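Local coordinates for protein lysozyme (Meretrix lusoria, PDB 4PJ2) that cleaves the beta-1,4 linkages of peptidoglycan and chitin-type polymers, lysing Gram-positive bacteria as an invertebrate-type lysozyme, at residues F38-A43 / S66-N71; R75-A80 / E87-E92. One frame throughout, in Å; residues are numbered along the deposited sequence.

Contact 1 (F38-A43 / S66-N71); sequences FQIKEA and SLCVQN
One methyl of Val69 sits over a face of the Phe38 ring: CG2 lies 4.2 Å from the ring centroid and 26° off its normal, a CH-pi contact displaced toward the CG-CD2 side of the ring, with Phe38 CG and CD2 each 3.9 Å from Val69 CG2. The two side chains cross at about a right angle. Further out, CE1 of Phe38 meets Ser66 CB obliquely at 3.8 Å. The hydroxyl of Ser66 takes no part and bonds to Ser62 O, within its own helix. Ile40 supplies the second apolar touch. Its CG1 lies opposite the carbonyl carbon (chi1 -73°) and the chain runs on extended (chi2 168°), which carries Ile40 CD1 to within 4.0 Å of Cys68 SG, a sulfur held by the disulfide to Cys48. No hydrogen bond joins the two segments. Gln39 and Ile40 both face Cys35, a G1 beta bulge that includes the touching Ile40. Substrate-binding Lys41, Glu42 and Ala43 follow directly, so the packing joins the start of that binding segment to helix 62-76. Around it, Ile14 of helix 8-19 lies against Phe38, Leu11 of the same helix against Val69, and helix 42-47 touches Cys68 and Val69 through Tyr44.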
loop_
_atom_site.group_PDB
_atom_site.type_symbol
_atom_site.label_atom_id
_atom_site.label_comp_id
_atom_site.label_asym_id
_atom_site.label_seq_id
_atom_site.Cartn_x
_atom_site.Cartn_y
_atom_site.Cartn_z
ATOM N N PHE D 38 17.342 -0.649 2.045
ATOM C CA PHE D 38 16.145 -0.912 2.847
ATOM C C PHE D 38 14.928 -1.226 1.980
ATOM O O PHE D 38 13.827 -1.379 2.498
ATOM C CB PHE D 38 15.854 0.265 3.793
ATOM C CG PHE D 38 16.851 0.387 4.907
ATOM C CD1 PHE D 38 18.006 1.138 4.747
ATOM C CD2 PHE D 38 16.660 -0.300 6.095
ATOM C CE1 PHE D 38 18.931 1.237 5.782
ATOM C CE2 PHE D 38 17.578 -0.211 7.124
ATOM C CZ PHE D 38 18.720 0.549 6.964
ATOM N N GLN D 39 15.121 -1.332 0.664
ATOM C CA GLN D 39 14.033 -1.658 -0.269
ATOM C C GLN D 39 12.837 -0.706 -0.071
ATOM O O GLN D 39 11.708 -1.123 0.205
ATOM C CB GLN D 39 13.630 -3.118 -0.103
ATOM C CG GLN D 39 14.693 -4.077 -0.629
ATOM C CD GLN D 39 14.814 -3.999 -2.135
ATOM O OE1 GLN D 39 13.964 -4.519 -2.859
ATOM N NE2 GLN D 39 15.843 -3.315 -2.615
ATOM N N ILE D 40 13.131 0.572 -0.258
ATOM C CA ILE D 40 12.172 1.661 -0.081
ATOM C C ILE D 40 11.491 1.963 -1.407
ATOM O O ILE D 40 12.157 2.064 -2.445
ATOM C CB ILE D 40 12.918 2.925 0.429
ATOM C CG1 ILE D 40 13.315 2.727 1.890
ATOM C CG2 ILE D 40 12.064 4.186 0.274
ATOM C CD1 ILE D 40 14.287 3.773 2.410
ATOM N N LYS D 41 10.165 2.089 -1.373
ATOM C CA LYS D 41 9.407 2.483 -2.551
ATOM C C LYS D 41 9.097 3.974 -2.503
ATOM O O LYS D 41 9.296 4.637 -1.485
ATOM C CB LYS D 41 8.118 1.665 -2.656
ATOM C CG LYS D 41 8.392 0.184 -2.830
ATOM C CD LYS D 41 7.143 -0.647 -3.019
ATOM C CE LYS D 41 6.288 -0.592 -1.761
ATOM N NZ LYS D 41 5.211 -1.602 -1.747
ATOM N N GLU D 42 8.617 4.505 -3.615
ATOM C CA GLU D 42 8.411 5.935 -3.755
ATOM C C GLU D 42 7.448 6.486 -2.698
ATOM O O GLU D 42 7.688 7.541 -2.123
ATOM C CB GLU D 42 7.905 6.263 -5.160
ATOM C CG GLU D 42 7.943 7.749 -5.463
ATOM C CD GLU D 42 7.601 8.065 -6.900
ATOM O OE1 GLU D 42 7.121 7.160 -7.613
ATOM O OE2 GLU D 42 7.816 9.223 -7.314
ATOM N N ALA D 43 6.353 5.774 -2.444
ATOM C CA ALA D 43 5.363 6.226 -1.472
ATOM C C ALA D 43 5.978 6.374 -0.088
ATOM O O ALA D 43 5.625 7.276 0.683
ATOM C CB ALA D 43 4.196 5.267 -1.417
ATOM N N SER D 66 18.449 5.139 5.661
ATOM C CA SER D 66 18.145 4.892 7.069
ATOM C C SER D 66 17.505 6.110 7.744
ATOM O O SER D 66 16.677 5.947 8.631
ATOM C CB SER D 66 19.379 4.405 7.849
ATOM O OG SER D 66 20.423 5.371 7.906
ATOM N N LEU D 67 17.860 7.317 7.303
ATOM C CA LEU D 67 17.183 8.521 7.783
ATOM C C LEU D 67 15.713 8.446 7.402
ATOM O O LEU D 67 14.833 8.801 8.184
ATOM C CB LEU D 67 17.799 9.788 7.180
ATOM C CG LEU D 67 17.100 11.098 7.567
ATOM C CD1 LEU D 67 17.108 11.303 9.073
ATOM C CD2 LEU D 67 17.734 12.289 6.868
ATOM N N CYS D 68 15.449 7.985 6.190
ATOM C CA CYS D 68 14.083 7.831 5.735
ATOM C C CYS D 68 13.331 6.859 6.644
ATOM O O CYS D 68 12.218 7.153 7.074
ATOM C CB CYS D 68 14.091 7.357 4.281
ATOM S SG CYS D 68 12.442 7.174 3.551
ATOM N N VAL D 69 13.942 5.723 6.965
ATOM C CA VAL D 69 13.336 4.765 7.877
ATOM C C VAL D 69 13.079 5.407 9.243
ATOM O O VAL D 69 11.986 5.273 9.797
ATOM C CB VAL D 69 14.208 3.503 8.043
ATOM C CG1 VAL D 69 13.596 2.559 9.060
ATOM C CG2 VAL D 69 14.375 2.800 6.710
ATOM N N GLN D 70 14.066 6.125 9.778
ATOM C CA GLN D 70 13.883 6.833 11.044
ATOM C C GLN D 70 12.691 7.795 10.990
ATOM O O GLN D 70 11.875 7.840 11.920
ATOM C CB GLN D 70 15.149 7.605 11.430
ATOM C CG GLN D 70 16.339 6.735 11.793
ATOM C CD GLN D 70 16.235 6.106 13.172
ATOM O OE1 GLN D 70 15.163 6.034 13.763
ATOM N NE2 GLN D 70 17.364 5.653 13.692
ATOM N N ASN D 71 12.604 8.584 9.923
ATOM C CA ASN D 71 11.507 9.538 9.762
ATOM C C ASN D 71 10.165 8.839 9.596
ATOM O O ASN D 71 9.166 9.314 10.110
ATOM C CB ASN D 71 11.707 10.453 8.557
ATOM C CG ASN D 71 12.832 11.436 8.736
ATOM O OD1 ASN D 71 13.340 11.633 9.835
ATOM N ND2 ASN D 71 13.209 12.089 7.653
#

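Contact 2 (R75-A80 / E87-E92); sequences RYAKWA and EGFARE
The Phe89 ring turns its edge to Ala77: CE2 is 3.8 Å from the methyl CB of Ala77, which lies near the ring plane, and CD2 follows at 4.0 Å from the same CB. The ring of Tyr76, beside Ala77, is covered on one face by Arg75 CG, over the ring centre and 3.8 Å above its plane, while Tyr72 meets it edge-to-face. Arg75 in turn has Tyr76 OH 3.6 Å above one face of its guanidinium, offset toward the rim. The end of the tyrosine ring leads away from segment 87-92, and its hydroxyl bonds to Asp47 OD2, so Tyr76 joins the contact through its CB and its carbonyl oxygen, not through the ring.

The other half of the contact is a carboxylate. Glu92 bends at chi2 (-71°), which brings OE1 against the backbone of segment 75-80: it is 3.7 Å from Ala77 CA. Tyr76 O and CB, each 3.9 Å from Glu92 OE1, come next, then Ala80 CB at 4.1 Å. None of these touches is a hydrogen bond; the group is anchored by its other oxygen, OE2, which accepts the backbone N-H of Cys100. That bond probably fixes how the buried carboxylate is turned.

Ala77 is thus wedged between an aromatic edge and a carboxylate, both reaching across from one turn of helix 86-95. Ala77 CA and Phe89 CA are 6.9 Å apart, consistent with the small side chain of Ala77. The contact packs the last part of helix 62-76 and the helically coiled residues that follow in segment 75-80 on helix 86-95. Met73 of helix 62-76 also touches both Phe89 and Glu92, whereas helix 106-112 packs on Ala90 and Arg91.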
loop_
_atom_site.group_PDB
_atom_site.type_symbol
_atom_site.label_atom_id
_atom_site.label_comp_id
_atom_site.label_asym_id
_atom_site.label_seq_id
_atom_site.Cartn_x
_atom_site.Cartn_y
_atom_site.Cartn_z
ATOM N N ARG D 75 7.020 9.227 12.141
ATOM C CA ARG D 75 5.711 9.639 11.667
ATOM C C ARG D 75 4.607 8.660 12.063
ATOM O O ARG D 75 3.531 9.092 12.512
ATOM C CB ARG D 75 5.732 9.811 10.150
ATOM C CG ARG D 75 4.381 10.171 9.559
ATOM C CD ARG D 75 4.508 10.582 8.114
ATOM N NE ARG D 75 3.232 11.094 7.632
ATOM C CZ ARG D 75 3.093 11.859 6.559
ATOM N NH1 ARG D 75 4.156 12.153 5.821
ATOM N NH2 ARG D 75 1.894 12.326 6.222
ATOM N N TYR D 76 4.859 7.354 11.911
ATOM C CA TYR D 76 3.776 6.377 11.955
ATOM C C TYR D 76 3.728 5.439 13.158
ATOM O O TYR D 76 2.652 5.002 13.549
ATOM C CB TYR D 76 3.786 5.534 10.689
ATOM C CG TYR D 76 3.340 6.247 9.448
ATOM C CD1 TYR D 76 2.083 6.822 9.376
ATOM C CD2 TYR D 76 4.163 6.310 8.330
ATOM C CE1 TYR D 76 1.651 7.420 8.216
ATOM C CE2 TYR D 76 3.727 6.920 7.166
ATOM C CZ TYR D 76 2.470 7.475 7.127
ATOM O OH TYR D 76 1.944 8.076 6.000
ATOM N N ALA D 77 4.878 5.040 13.696
ATOM C CA ALA D 77 4.889 3.875 14.568
ATOM C C ALA D 77 4.089 4.082 15.862
ATOM O O ALA D 77 3.248 3.272 16.223
ATOM C CB ALA D 77 6.322 3.472 14.881
ATOM N N LYS D 78 4.355 5.168 16.568
ATOM C CA LYS D 78 3.659 5.411 17.823
ATOM C C LYS D 78 2.153 5.412 17.624
ATOM O O LYS D 78 1.408 4.786 18.370
ATOM C CB LYS D 78 4.083 6.750 18.414
ATOM C CG LYS D 78 3.361 7.074 19.694
ATOM C CD LYS D 78 3.886 8.368 20.314
ATOM C CE LYS D 78 3.299 8.644 21.686
ATOM N NZ LYS D 78 3.797 7.647 22.693
ATOM N N TRP D 79 1.724 6.118 16.591
ATOM C CA TRP D 79 0.311 6.428 16.399
ATOM C C TRP D 79 -0.480 5.226 15.905
ATOM O O TRP D 79 -1.703 5.192 16.008
ATOM C CB TRP D 79 0.189 7.628 15.456
ATOM C CG TRP D 79 1.081 8.732 15.951
ATOM C CD1 TRP D 79 2.232 9.179 15.386
ATOM C CD2 TRP D 79 0.911 9.476 17.148
ATOM N NE1 TRP D 79 2.794 10.161 16.158
ATOM C CE2 TRP D 79 1.994 10.368 17.246
ATOM C CE3 TRP D 79 -0.052 9.474 18.154
ATOM C CZ2 TRP D 79 2.134 11.254 18.310
ATOM C CZ3 TRP D 79 0.100 10.337 19.208
ATOM C CH2 TRP D 79 1.179 11.218 19.277
ATOM N N ALA D 80 0.225 4.227 15.386
ATOM C CA ALA D 80 -0.397 2.966 14.987
ATOM C C ALA D 80 -0.566 2.017 16.183
ATOM O O ALA D 80 -1.163 0.949 16.036
ATOM C CB ALA D 80 0.440 2.288 13.913
ATOM N N GLU D 87 10.614 -5.080 16.941
ATOM C CA GLU D 87 9.463 -5.866 16.503
ATOM C C GLU D 87 8.470 -4.941 15.806
ATOM O O GLU D 87 7.960 -5.262 14.735
ATOM C CB GLU D 87 8.750 -6.605 17.645
ATOM C CG GLU D 87 7.501 -7.351 17.122
ATOM C CD GLU D 87 6.617 -7.955 18.194
ATOM O OE1 GLU D 87 6.809 -7.655 19.390
ATOM O OE2 GLU D 87 5.703 -8.727 17.820
ATOM N N GLY D 88 8.203 -3.786 16.410
ATOM C CA GLY D 88 7.297 -2.816 15.826
ATOM C C GLY D 88 7.853 -2.188 14.563
ATOM O O GLY D 88 7.189 -2.159 13.518
ATOM N N PHE D 89 9.080 -1.691 14.645
ATOM C CA PHE D 89 9.657 -0.944 13.532
ATOM C C PHE D 89 9.867 -1.827 12.301
ATOM O O PHE D 89 9.627 -1.395 11.181
ATOM C CB PHE D 89 10.979 -0.288 13.924
ATOM C CG PHE D 89 10.875 0.697 15.077
ATOM C CD1 PHE D 89 11.799 0.654 16.114
ATOM C CD2 PHE D 89 9.887 1.684 15.109
ATOM C CE1 PHE D 89 11.726 1.556 17.172
ATOM C CE2 PHE D 89 9.819 2.598 16.181
ATOM C CZ PHE D 89 10.740 2.526 17.199
ATOM N N ALA D 90 10.379 -3.045 12.506
ATOM C CA ALA D 90 10.535 -3.986 11.396
ATOM C C ALA D 90 9.201 -4.258 10.704
ATOM O O ALA D 90 9.128 -4.312 9.468
ATOM C CB ALA D 90 11.181 -5.301 11.897
ATOM N N ARG D 91 8.164 -4.497 11.495
ATOM C CA ARG D 91 6.850 -4.798 10.930
ATOM C C ARG D 91 6.218 -3.583 10.210
ATOM O O ARG D 91 5.544 -3.756 9.210
ATOM C CB ARG D 91 5.912 -5.399 11.985
ATOM C CG ARG D 91 6.381 -6.783 12.469
ATOM C CD ARG D 91 5.478 -7.391 13.529
ATOM N NE ARG D 91 4.134 -7.677 13.042
ATOM C CZ ARG D 91 3.097 -7.975 13.817
ATOM N NH1 ARG D 91 3.234 -8.025 15.142
ATOM N NH2 ARG D 91 1.911 -8.196 13.266
ATOM N N GLU D 92 6.480 -2.368 10.695
ATOM C CA GLU D 92 6.093 -1.156 9.963
ATOM C C GLU D 92 6.852 -1.051 8.658
ATOM O O GLU D 92 6.314 -0.708 7.629
ATOM C CB GLU D 92 6.395 0.097 10.797
ATOM C CG GLU D 92 5.582 0.227 12.072
ATOM C CD GLU D 92 4.156 0.554 11.803
ATOM O OE1 GLU D 92 3.849 1.771 11.755
ATOM O OE2 GLU D 92 3.344 -0.372 11.688
#

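How the contacts relate
Contacts 1 and 2 follow one another along the chain, their centres about 13 Å apart, and share helix 62-76: its middle receives strand 40-41, its end packs on helix 86-95. His93, a substrate-binding residue directly after Glu92 of contact 2, ties them together, since its NE2 hydrogen-bonds Phe38 O and its side chain comes within about 4 Å of that of Val69 at the nearest atoms. Phe38 is also about 5 Å, side chain to side chain, from Glu18, the predicted proton donor, and the bond of Tyr76 to Asp47 ties contact 2 to the substrate-binding residues. The chain of the putative exported protein reaches both sets of segments: Ser83, Gly85 and Ser88 of that chain bond to substrate-binding Lys41, and its Pro26 packs on Tyr76 and Arg75.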